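Local coordinates for protein choloylglycine hydrolase (Clostridium perfringens, PDB 2BJF) that hydrolyses the amide bond of glycine- and taurine-conjugated bile salts, releasing the free bile acid and the amino acid, and also acts as a bile acid N-acyltransferase, at residues 17-22 with 258-263. Numbering follows the deposited sequence.
Sequences GRNMDI and NVAMVR. With DXC ((3alpha,5beta,12alpha)-3,12-dihydroxycholan-24-oic acid), chain B.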
loop_
_atom_site.group_PDB
_atom_site.type_symbol
_atom_site.label_atom_id
_atom_site.label_comp_id
_atom_site.label_asym_id
_atom_site.label_seq_id
_atom_site.Cartn_x
_atom_site.Cartn_y
_atom_site.Cartn_z
ATOM N N GLY A 17 -5.490 9.378 26.883
ATOM C CA GLY A 17 -4.228 10.081 26.698
ATOM C C GLY A 17 -3.837 10.247 25.248
ATOM O O GLY A 17 -4.669 10.098 24.348
ATOM N N ARG A 18 -2.562 10.553 25.019
ATOM C CA ARG A 18 -2.110 10.947 23.688
ATOM C C ARG A 18 -0.604 10.872 23.466
ATOM O O ARG A 18 0.183 10.965 24.410
ATOM C CB ARG A 18 -2.591 12.375 23.373
ATOM C CG ARG A 18 -2.141 13.448 24.378
ATOM C CD ARG A 18 -0.832 14.133 23.974
ATOM N NE ARG A 18 -0.952 14.852 22.706
ATOM C CZ ARG A 18 -1.530 16.043 22.558
ATOM N NH1 ARG A 18 -2.052 16.682 23.601
ATOM N NH2 ARG A 18 -1.587 16.600 21.354
ATOM N N ASN A 19 -0.229 10.697 22.202
ATOM C CA ASN A 19 1.106 11.033 21.727
ATOM C C ASN A 19 1.139 12.518 21.399
ATOM O O ASN A 19 0.225 13.032 20.746
ATOM C CB ASN A 19 1.443 10.254 20.452
ATOM C CG ASN A 19 1.896 8.830 20.723
ATOM O OD1 ASN A 19 2.196 8.454 21.856
ATOM N ND2 ASN A 19 1.955 8.029 19.665
ATOM N N MET A 20 2.185 13.203 21.853
ATOM C CA MET A 20 2.430 14.584 21.451
ATOM C C MET A 20 3.482 14.601 20.353
ATOM O O MET A 20 4.657 14.340 20.613
ATOM C CB MET A 20 2.892 15.427 22.643
ATOM C CG MET A 20 3.415 16.818 22.271
ATOM S SD MET A 20 2.165 17.893 21.553
ATOM C CE MET A 20 1.129 18.178 22.981
ATOM N N ASP A 21 3.052 14.907 19.130
ATOM C CA ASP A 21 3.944 14.896 17.973
ATOM C C ASP A 21 4.267 16.315 17.509
ATOM O O ASP A 21 3.479 16.940 16.789
ATOM C CB ASP A 21 3.343 14.073 16.824
ATOM C CG ASP A 21 2.952 12.660 17.242
ATOM O OD1 ASP A 21 3.512 12.129 18.228
ATOM O OD2 ASP A 21 2.082 12.072 16.566
ATOM N N ILE A 22 5.420 16.819 17.944
ATOM C CA ILE A 22 5.908 18.154 17.575
ATOM C C ILE A 22 7.434 18.155 17.423
ATOM O O ILE A 22 8.114 17.255 17.923
ATOM C CB ILE A 22 5.466 19.260 18.582
ATOM C CG1 ILE A 22 5.760 18.841 20.029
ATOM C CG2 ILE A 22 3.986 19.623 18.389
ATOM C CD1 ILE A 22 5.464 19.910 21.068
ATOM N N ASN A 258 3.220 2.265 18.298
ATOM C CA ASN A 258 3.129 1.882 16.894
ATOM C C ASN A 258 2.980 3.075 15.949
ATOM O O ASN A 258 3.380 3.006 14.785
ATOM C CB ASN A 258 1.978 0.898 16.685
ATOM C CG ASN A 258 1.875 0.420 15.251
ATOM O OD1 ASN A 258 1.070 0.935 14.473
ATOM N ND2 ASN A 258 2.704 -0.550 14.886
ATOM N N VAL A 259 2.406 4.163 16.458
ATOM C CA VAL A 259 2.197 5.372 15.659
ATOM C C VAL A 259 3.101 6.533 16.091
ATOM O O VAL A 259 2.916 7.673 15.660
ATOM C CB VAL A 259 0.702 5.807 15.637
ATOM C CG1 VAL A 259 -0.133 4.818 14.828
ATOM C CG2 VAL A 259 0.144 5.965 17.054
ATOM N N ALA A 260 4.089 6.225 16.930
ATOM C CA ALA A 260 5.047 7.221 17.400
ATOM C C ALA A 260 6.059 7.585 16.315
ATOM O O ALA A 260 6.530 6.719 15.575
ATOM C CB ALA A 260 5.760 6.722 18.655
ATOM N N MET A 261 6.379 8.874 16.219
ATOM C CA MET A 261 7.377 9.354 15.265
ATOM C C MET A 261 8.791 9.157 15.802
ATOM O O MET A 261 9.038 9.322 17.002
ATOM C CB MET A 261 7.141 10.824 14.919
ATOM C CG MET A 261 5.858 11.077 14.151
ATOM S SD MET A 261 5.566 12.828 13.871
ATOM C CE MET A 261 3.913 12.776 13.191
ATOM N N VAL A 262 9.703 8.810 14.897
ATOM C CA VAL A 262 11.086 8.459 15.229
ATOM C C VAL A 262 12.040 9.478 14.604
ATOM O O VAL A 262 11.878 9.851 13.439
ATOM C CB VAL A 262 11.434 7.032 14.718
ATOM C CG1 VAL A 262 12.839 6.620 15.137
ATOM C CG2 VAL A 262 10.414 6.010 15.217
ATOM N N ARG A 263 13.031 9.923 15.380
ATOM C CA ARG A 263 13.978 10.952 14.934
ATOM C C ARG A 263 14.597 10.656 13.570
ATOM O O ARG A 263 15.128 9.566 13.343
ATOM C CB ARG A 263 15.089 11.162 15.973
ATOM C CG ARG A 263 15.845 12.476 15.808
ATOM C CD ARG A 263 17.013 12.601 16.784
ATOM N NE ARG A 263 16.586 12.606 18.182
ATOM C CZ ARG A 263 16.202 13.685 18.860
ATOM N NH1 ARG A 263 16.176 14.880 18.280
ATOM N NH2 ARG A 263 15.837 13.564 20.129
HETATM C C1 DXC B . 2.189 30.276 20.362
HETATM C C2 DXC B . 0.745 30.096 20.830
HETATM C C3 DXC B . 0.603 30.036 22.362
HETATM C C4 DXC B . 1.546 29.025 23.038
HETATM C C5 DXC B . 2.971 29.230 22.522
HETATM C C6 DXC B . 3.093 29.224 20.997
HETATM C C7 DXC B . -0.873 29.814 22.725
HETATM C C8 DXC B . -1.354 28.376 22.514
HETATM C C9 DXC B . -0.414 27.312 23.082
HETATM C C10 DXC B . 1.066 27.582 22.733
HETATM C C11 DXC B . -0.753 25.926 22.522
HETATM C C12 DXC B . 0.102 24.783 23.074
HETATM C C13 DXC B . 1.586 25.063 22.789
HETATM C C14 DXC B . 1.993 26.468 23.263
HETATM C C15 DXC B . -2.200 25.434 22.561
HETATM C C16 DXC B . -2.055 23.923 22.344
HETATM C C17 DXC B . -0.546 23.621 22.304
HETATM C C18 DXC B . 1.576 29.269 24.547
HETATM C C19 DXC B . -0.228 22.157 22.679
HETATM O O1 DXC B . 1.891 24.909 21.394
HETATM O O2 DXC B . 2.245 30.148 18.936
HETATM C C20 DXC B . -0.088 24.609 24.593
HETATM C C21 DXC B . -0.810 21.174 21.654
HETATM C C22 DXC B . -0.256 21.385 20.242
HETATM C C23 DXC B . -0.363 20.142 19.386
HETATM O O3 DXC B . -0.711 19.060 19.903
HETATM O O4 DXC B . -0.089 20.253 18.172
HETATM C C24 DXC B . 1.258 21.854 22.888
HETATM O O HOH W 1 1.370 9.537 17.040
#
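On the active-site strand of this Ntn hydrolase, N19 and D21 turn toward the 258-263 loop, which follows helix 249-257, and meet V259, A260 and M261 there, while R18 and M20, alternating with them along the strand, lie on the other side. The two segments share no direct hydrogen bond; a single water joins them. It accepts from N19 ND2 at 3.1 Å and donates to D21 OD2 at 2.7 Å and to the backbone V259 O at 2.8 Å. N19 ND2 also lies 3.8 Å from V259 CG2 and bonds to L256 O at the end of the helix, while T279 on the neighbouring strand takes N19 OD1. The M261 chain runs extended beyond CG (chi2 176°, chi3 -172°), which carries its thioether to D21, where CE rests 3.9 Å from D21 CB. In the Ntn fold the nucleophile is the N-terminal residue of the mature chain, here C2, and D21 OD2 is hydrogen-bonded to C2 N, so the water belongs to the second shell of the nucleophile. T276 binds D21 OD1 and is hydrogen-bonded to the backbone N of M261, tying loop and carboxylate to one hydroxyl. The strand's other side faces the deoxycholate. R18 bends at chi2 and chi3, bringing NH2 to 3.0 Å from DXC O3, obliquely to the guanidinium. Its NE donates to N19 O at 2.9 Å, reaching that oxygen from above the carbonyl plane, and D69 pairs with NH1. M20 CE sits over the centre of the guanidinium, 3.4 Å above its plane, and M20 SD lies beside DXC O3.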